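Local coordinates for 2-Keto-3-deoxy-(6-phospho-)gluconate aldolase (Thermoproteus tenax, PDB 2R94), which is an aldolase of the dihydrodipicolinate synthetase family, built as a TIM barrel and modelled here with bound pyruvic acid, at residues M1-P6 with G32-F37; I68-S73 with A93-P98. One frame throughout, in Å; residues are numbered along the deposited sequence.

Contact 1 (M1-P6 with G32-F37). With PYR (pyruvic acid), chain E.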
ATOM      1  N   MET A   1      -9.855  31.078  11.028  1.00 32.65           N
ATOM      2  CA  MET A   1      -9.211  29.915  10.330  1.00 31.30           C
ATOM      3  C   MET A   1      -8.583  30.421   9.079  1.00 30.22           C
ATOM      4  O   MET A   1      -9.142  31.278   8.344  1.00 31.48           O
ATOM      5  CB  MET A   1     -10.212  28.775  10.026  1.00 30.47           C
ATOM      6  CG  MET A   1     -10.689  28.098  11.275  1.00 30.70           C
ATOM      7  SD  MET A   1     -11.881  26.799  10.960  1.00 32.43           S
ATOM      8  CE  MET A   1     -13.236  27.830  10.293  1.00 31.22           C
ATOM      9  N   GLU A   2      -7.399  29.911   8.852  1.00 29.16           N
ATOM     10  CA  GLU A   2      -6.547  30.461   7.831  1.00 31.17           C
ATOM     11  C   GLU A   2      -6.555  29.738   6.541  1.00 28.84           C
ATOM     12  O   GLU A   2      -6.702  28.508   6.491  1.00 29.56           O
ATOM     13  CB  GLU A   2      -5.116  30.502   8.335  1.00 33.34           C
ATOM     14  CG  GLU A   2      -4.976  31.658   9.295  1.00 37.67           C
ATOM     15  CD  GLU A   2      -3.888  31.464  10.271  1.00 40.41           C
ATOM     16  OE1 GLU A   2      -3.337  30.352  10.359  1.00 41.99           O
ATOM     17  OE2 GLU A   2      -3.558  32.459  10.932  1.00 43.42           O
ATOM     18  N   ILE A   3      -6.338  30.514   5.499  1.00 27.27           N
ATOM     19  CA  ILE A   3      -6.063  30.007   4.176  1.00 24.95           C
ATOM     20  C   ILE A   3      -4.577  30.274   3.913  1.00 26.50           C
ATOM     21  O   ILE A   3      -4.162  31.433   3.778  1.00 25.11           O
ATOM     22  CB  ILE A   3      -6.957  30.743   3.127  1.00 24.18           C
ATOM     23  CG1 ILE A   3      -8.422  30.388   3.369  1.00 24.59           C
ATOM     24  CG2 ILE A   3      -6.516  30.393   1.657  1.00 21.59           C
ATOM     25  CD1 ILE A   3      -9.425  31.200   2.468  1.00 24.52           C
ATOM     26  N   VAL A   4      -3.788  29.201   3.848  1.00 24.09           N
ATOM     27  CA  VAL A   4      -2.367  29.268   3.609  1.00 22.97           C
ATOM     28  C   VAL A   4      -2.101  28.789   2.170  1.00 24.04           C
ATOM     29  O   VAL A   4      -2.599  27.745   1.778  1.00 23.41           O
ATOM     30  CB  VAL A   4      -1.654  28.297   4.590  1.00 22.85           C
ATOM     31  CG1 VAL A   4      -0.146  28.394   4.412  1.00 22.71           C
ATOM     32  CG2 VAL A   4      -2.059  28.609   6.032  1.00 20.05           C
ATOM     33  N   ALA A   5      -1.375  29.560   1.374  1.00 22.89           N
ATOM     34  CA  ALA A   5      -1.048  29.166   0.020  1.00 24.24           C
ATOM     35  C   ALA A   5       0.325  28.558   0.010  1.00 25.42           C
ATOM     36  O   ALA A   5       1.268  29.230   0.345  1.00 27.09           O
ATOM     37  CB  ALA A   5      -1.073  30.317  -0.906  1.00 18.28           C
ATOM     38  N   PRO A   6       0.447  27.291  -0.429  1.00 26.32           N
ATOM     39  CA  PRO A   6       1.778  26.748  -0.646  1.00 23.99           C
ATOM     40  C   PRO A   6       2.097  27.245  -2.032  1.00 24.38           C
ATOM     41  O   PRO A   6       1.672  26.648  -3.014  1.00 24.16           O
ATOM     42  CB  PRO A   6       1.536  25.260  -0.658  1.00 24.14           C
ATOM     43  CG  PRO A   6       0.128  25.142  -1.271  1.00 25.91           C
ATOM     44  CD  PRO A   6      -0.622  26.335  -0.798  1.00 25.40           C
ATOM     45  N   GLY A  32      -7.741  36.712  -0.145  1.00 31.21           N
ATOM     46  CA  GLY A  32      -8.127  35.851   0.926  1.00 30.59           C
ATOM     47  C   GLY A  32      -7.002  34.991   1.473  1.00 29.79           C
ATOM     48  O   GLY A  32      -7.186  34.374   2.517  1.00 28.55           O
ATOM     49  N   VAL A  33      -5.851  34.929   0.800  1.00 27.19           N
ATOM     50  CA  VAL A  33      -4.756  34.130   1.374  1.00 28.50           C
ATOM     51  C   VAL A  33      -4.201  34.909   2.565  1.00 29.89           C
ATOM     52  O   VAL A  33      -3.813  36.088   2.432  1.00 29.36           O
ATOM     53  CB  VAL A  33      -3.608  33.871   0.402  1.00 27.62           C
ATOM     54  CG1 VAL A  33      -2.472  33.162   1.140  1.00 25.93           C
ATOM     55  CG2 VAL A  33      -4.068  33.061  -0.763  1.00 27.70           C
ATOM     56  N   ASP A  34      -4.219  34.264   3.726  1.00 29.67           N
ATOM     57  CA  ASP A  34      -3.687  34.829   4.939  1.00 29.93           C
ATOM     58  C   ASP A  34      -2.159  34.620   5.117  1.00 31.22           C
ATOM     59  O   ASP A  34      -1.465  35.512   5.591  1.00 33.00           O
ATOM     60  CB  ASP A  34      -4.416  34.204   6.116  1.00 30.53           C
ATOM     61  CG  ASP A  34      -5.922  34.430   6.046  1.00 33.35           C
ATOM     62  OD1 ASP A  34      -6.356  35.615   5.989  1.00 32.02           O
ATOM     63  OD2 ASP A  34      -6.665  33.415   6.007  1.00 31.31           O
ATOM     64  N   VAL A  35      -1.652  33.450   4.771  1.00 27.75           N
ATOM     65  CA  VAL A  35      -0.284  33.101   5.054  1.00 26.33           C
ATOM     66  C   VAL A  35       0.311  32.539   3.769  1.00 27.36           C
ATOM     67  O   VAL A  35      -0.400  31.869   3.012  1.00 25.52           O
ATOM     68  CB  VAL A  35      -0.235  32.006   6.081  1.00 25.67           C
ATOM     69  CG1 VAL A  35       1.230  31.677   6.481  1.00 26.34           C
ATOM     70  CG2 VAL A  35      -1.004  32.390   7.293  1.00 26.94           C
ATOM     71  N   VAL A  36       1.603  32.785   3.517  1.00 26.97           N
ATOM     72  CA  VAL A  36       2.288  32.245   2.365  1.00 25.22           C
ATOM     73  C   VAL A  36       3.248  31.167   2.864  1.00 27.80           C
ATOM     74  O   VAL A  36       4.041  31.395   3.799  1.00 30.45           O
ATOM     75  CB  VAL A  36       2.958  33.391   1.621  1.00 26.24           C
ATOM     76  CG1 VAL A  36       3.879  32.910   0.531  1.00 23.48           C
ATOM     77  CG2 VAL A  36       1.848  34.325   1.001  1.00 23.59           C
ATOM     78  N   PHE A  37       3.143  29.966   2.292  1.00 25.28           N
ATOM     79  CA  PHE A  37       3.960  28.826   2.681  1.00 23.24           C
ATOM     80  C   PHE A  37       4.931  28.629   1.485  1.00 24.31           C
ATOM     81  O   PHE A  37       4.515  28.195   0.414  1.00 22.62           O
ATOM     82  CB  PHE A  37       3.012  27.636   2.935  1.00 23.29           C
ATOM     83  CG  PHE A  37       3.682  26.373   3.459  1.00 23.99           C
ATOM     84  CD1 PHE A  37       3.844  26.157   4.806  1.00 25.12           C
ATOM     85  CD2 PHE A  37       4.063  25.379   2.604  1.00 23.64           C
ATOM     86  CE1 PHE A  37       4.438  25.000   5.270  1.00 27.30           C
ATOM     87  CE2 PHE A  37       4.611  24.179   3.071  1.00 23.43           C
ATOM     88  CZ  PHE A  37       4.805  23.991   4.378  1.00 24.82           C
TER
HETATM   89  C   PYR E 999       2.430  22.109  -0.374  1.00 35.98           C
HETATM   90  O   PYR E 999       2.242  22.113  -1.611  1.00 36.99           O
HETATM   91  OXT PYR E 999       3.530  22.486   0.115  1.00 34.92           O
HETATM   92  CA  PYR E 999       1.416  21.687   0.412  0.50 34.91           C
HETATM   93  CB  PYR E 999       0.106  21.250  -0.186  1.00 34.44           C

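Contact 2 (I68-S73 with A93-P98)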
ATOM      1  N   ILE A  68       5.566  31.291   6.059  1.00 27.20           N
ATOM      2  CA  ILE A  68       6.179  30.121   6.697  1.00 25.84           C
ATOM      3  C   ILE A  68       7.108  29.608   5.625  1.00 25.43           C
ATOM      4  O   ILE A  68       6.711  29.651   4.448  1.00 25.40           O
ATOM      5  CB  ILE A  68       5.119  29.071   7.019  1.00 26.21           C
ATOM      6  CG1 ILE A  68       4.091  29.687   8.001  1.00 26.49           C
ATOM      7  CG2 ILE A  68       5.758  27.834   7.576  1.00 24.98           C
ATOM      8  CD1 ILE A  68       2.959  28.681   8.407  1.00 26.33           C
ATOM      9  N   VAL A  69       8.328  29.176   5.991  1.00 21.16           N
ATOM     10  CA  VAL A  69       9.240  28.732   4.996  1.00 20.66           C
ATOM     11  C   VAL A  69       9.506  27.289   5.240  1.00 22.84           C
ATOM     12  O   VAL A  69       9.777  26.894   6.373  1.00 20.89           O
ATOM     13  CB  VAL A  69      10.544  29.592   4.984  1.00 23.83           C
ATOM     14  CG1 VAL A  69      11.585  28.985   4.070  1.00 23.03           C
ATOM     15  CG2 VAL A  69      10.188  31.044   4.516  1.00 24.07           C
ATOM     16  N   GLN A  70       9.378  26.496   4.176  1.00 22.97           N
ATOM     17  CA  GLN A  70       9.563  25.080   4.264  1.00 23.90           C
ATOM     18  C   GLN A  70      11.024  24.873   3.960  1.00 23.89           C
ATOM     19  O   GLN A  70      11.509  25.375   2.944  1.00 22.62           O
ATOM     20  CB  GLN A  70       8.687  24.378   3.215  1.00 23.70           C
ATOM     21  CG  GLN A  70       8.452  22.908   3.528  1.00 22.41           C
ATOM     22  CD  GLN A  70       9.627  22.061   3.140  1.00 22.93           C
ATOM     23  OE1 GLN A  70      10.086  22.101   1.975  1.00 22.47           O
ATOM     24  NE2 GLN A  70      10.098  21.240   4.073  1.00 21.20           N
ATOM     25  N   VAL A  71      11.718  24.124   4.815  1.00 23.03           N
ATOM     26  CA  VAL A  71      13.174  24.152   4.828  1.00 23.24           C
ATOM     27  C   VAL A  71      13.851  22.804   4.600  1.00 25.53           C
ATOM     28  O   VAL A  71      15.053  22.725   4.660  1.00 26.08           O
ATOM     29  CB  VAL A  71      13.730  24.720   6.172  1.00 22.99           C
ATOM     30  CG1 VAL A  71      13.223  26.136   6.486  1.00 21.74           C
ATOM     31  CG2 VAL A  71      13.465  23.763   7.323  1.00 23.22           C
ATOM     32  N   ALA A  72      13.114  21.733   4.339  1.00 25.49           N
ATOM     33  CA  ALA A  72      13.731  20.435   4.297  1.00 25.44           C
ATOM     34  C   ALA A  72      14.817  20.340   3.258  1.00 25.94           C
ATOM     35  O   ALA A  72      14.715  20.936   2.196  1.00 25.55           O
ATOM     36  CB  ALA A  72      12.674  19.305   4.041  1.00 26.81           C
ATOM     37  N   SER A  73      15.832  19.529   3.543  1.00 26.76           N
ATOM     38  CA  SER A  73      16.881  19.229   2.575  1.00 26.27           C
ATOM     39  C   SER A  73      17.445  17.922   3.029  1.00 26.25           C
ATOM     40  O   SER A  73      17.455  17.651   4.244  1.00 25.59           O
ATOM     41  CB  SER A  73      17.951  20.322   2.615  1.00 28.50           C
ATOM     42  OG  SER A  73      19.156  19.878   2.030  1.00 30.63           O
ATOM     43  N   ALA A  93       7.184  31.356  10.954  1.00 28.29           N
ATOM     44  CA  ALA A  93       7.522  29.968  11.305  1.00 27.16           C
ATOM     45  C   ALA A  93       8.315  29.336  10.195  1.00 26.64           C
ATOM     46  O   ALA A  93       8.320  29.855   9.083  1.00 25.67           O
ATOM     47  CB  ALA A  93       6.264  29.155  11.549  1.00 28.12           C
ATOM     48  N   VAL A  94       8.977  28.217  10.498  1.00 26.70           N
ATOM     49  CA  VAL A  94       9.595  27.358   9.492  1.00 26.38           C
ATOM     50  C   VAL A  94       8.888  26.002   9.557  1.00 26.79           C
ATOM     51  O   VAL A  94       8.316  25.636  10.600  1.00 28.22           O
ATOM     52  CB  VAL A  94      11.152  27.174   9.725  1.00 26.18           C
ATOM     53  CG1 VAL A  94      11.842  28.483   9.496  1.00 25.64           C
ATOM     54  CG2 VAL A  94      11.440  26.702  11.127  1.00 26.08           C
ATOM     55  N   ALA A  95       8.896  25.255   8.457  1.00 24.83           N
ATOM     56  CA  ALA A  95       8.240  23.965   8.451  1.00 24.77           C
ATOM     57  C   ALA A  95       9.218  23.058   7.836  1.00 25.13           C
ATOM     58  O   ALA A  95      10.046  23.508   7.051  1.00 27.82           O
ATOM     59  CB  ALA A  95       7.031  24.005   7.557  1.00 23.72           C
ATOM     60  N   SER A  96       9.064  21.770   8.057  1.00 25.34           N
ATOM     61  CA  SER A  96       9.914  20.829   7.341  1.00 23.48           C
ATOM     62  C   SER A  96       9.190  19.505   7.128  1.00 21.54           C
ATOM     63  O   SER A  96       8.597  18.983   8.060  1.00 23.11           O
ATOM     64  CB  SER A  96      11.210  20.533   8.136  1.00 20.90           C
ATOM     65  OG  SER A  96      12.065  19.683   7.345  1.00 20.09           O
ATOM     66  N   LEU A  97       9.313  18.969   5.928  1.00 19.49           N
ATOM     67  CA  LEU A  97       9.087  17.590   5.680  1.00 21.38           C
ATOM     68  C   LEU A  97      10.013  16.825   6.601  1.00 22.36           C
ATOM     69  O   LEU A  97      11.043  17.334   6.999  1.00 20.59           O
ATOM     70  CB  LEU A  97       9.477  17.262   4.235  1.00 22.18           C
ATOM     71  CG  LEU A  97       8.562  17.950   3.209  1.00 21.53           C
ATOM     72  CD1 LEU A  97       9.265  17.928   1.841  1.00 22.38           C
ATOM     73  CD2 LEU A  97       7.315  17.097   3.203  1.00 21.01           C
ATOM     74  N   PRO A  98       9.608  15.610   6.972  1.00 22.69           N
ATOM     75  CA  PRO A  98      10.542  14.681   7.562  1.00 22.67           C
ATOM     76  C   PRO A  98      11.560  14.355   6.470  1.00 25.56           C
ATOM     77  O   PRO A  98      11.271  14.544   5.282  1.00 25.22           O
ATOM     78  CB  PRO A  98       9.709  13.424   7.822  1.00 21.54           C
ATOM     79  CG  PRO A  98       8.266  13.849   7.711  1.00 20.49           C
ATOM     80  CD  PRO A  98       8.251  15.064   6.804  1.00 21.23           C
TER

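Contact 1 (M1-P6 with G32-F37)
Strands 2-6 and 35-38, the first two of the TIM barrel, run parallel side by side, bridging Val-4 to Val-35, Ala-5 to Val-36 and Pro-6 to Phe-37. Ala-5 makes two bonds of the ladder: its N donates to Val-35 O at 3.0 Å, and its O receives Phe-37 N at 2.8 Å. Nearer the start of both strands, Asp-34 holds Ile-3 by both its backbone and its side chain. Asp-34 N meets Ile-3 O at 2.8 Å in the plane of that carbonyl, which also takes a weak bond from Val-35 N. Asp-34 OD2 accepts Ile-3 N at 3.0 Å through its anti lone pair, nearly straight at 172°. With chi1 at -58°, Asp-34 CG sits anti to its own carbonyl carbon, placing the carboxylate at the N-H of Ile-3. Inside the barrel, Val-4 and Val-35 lie alongside each other, and Val-4 CG1 rests 3.6 Å from Phe-37 CB. Pro-6 CB reaches pyruvic acid C at 3.3 Å, and Phe-37 CE2 lies 3.6 Å from its OXT. On the outer face, Ala-5 CB packs on Val-33 CG1 at 3.8 Å, both side chains touching Ile-28 of helix 20-29. Asp-34 OD2 also forms a salt bridge with Arg-209, so one oxygen serves both a strand N-H and a guanidinium group, which would tend to favour the ionised carboxylate.

Contact 2 (I68-S73 with A93-P98)
Ile-68, Val-69 and Gln-70 pair in parallel with Ala-93, Val-94 and Ala-95, and this ladder is the tight half of the contact. Val-69 bonds through both its N and its O: the N donates to Ala-93 O at 3.2 Å, and the O accepts Ala-95 N at 2.8 Å, the donor standing 32° out of the carbonyl plane. A third rung follows where Val-71 N meets Ala-95 O at 2.9 Å. Each of these three oxygens also meets an alpha carbon of the other strand: Ala-93 O that of Ile-68, Val-69 O that of Val-94, Ala-95 O that of Gln-70. On the barrel interior, Ile-68 CG2, anti to its own N, lies 4.0 Å from Ala-95 CB. On the outer face, Val-71 CG1 crosses to Val-94 CB at 4.0 Å. With chi1 at -58°, Val-71 CG2 is held between its own N and carbonyl carbon and comes to 3.4 Å from Ala-95 O. Beyond Val-71 no backbone bond follows between the segments, although Ala-72 CB still rests 3.4 Å from Ser-96 OG and touches Leu-97 CB. The chains part after Ala-72, and the loose side is Ser-73, partly exposed and turned away from 93-98. Ser-96 OG donates to Leu-97 O at 2.6 Å, in the carbonyl plane on a lone pair, and is also hydrogen-bonded to Tyr-113 of helix 107-120. Leu-97 packs against Tyr-101 of a second subunit. Two neighbouring parallel strands joined through helix 76-88 make a beta-alpha-beta unit, the repeating element of TIM barrels.

In the fold
Contacts 1 and 2 follow each other along the chain, contact 1 closing before contact 2 opens, with their centres about 16 Å apart. Together they span the first four strands of the eight-stranded parallel barrel, in sequential order. The join falls between strands 35-38 and 67-70, where Val-36 O and Ile-68 N, 2.7 Å apart, probably form a hydrogen bond. Inside the barrel, the Phe-37 ring links the two, its CE1 packing on Ala-95 CB and its CD1 on Ile-68 CG2. Contact 1 touches pyruvic acid, while contact 2 stands a step behind it, the Gln-70 side chain being about 6 Å from the ligand.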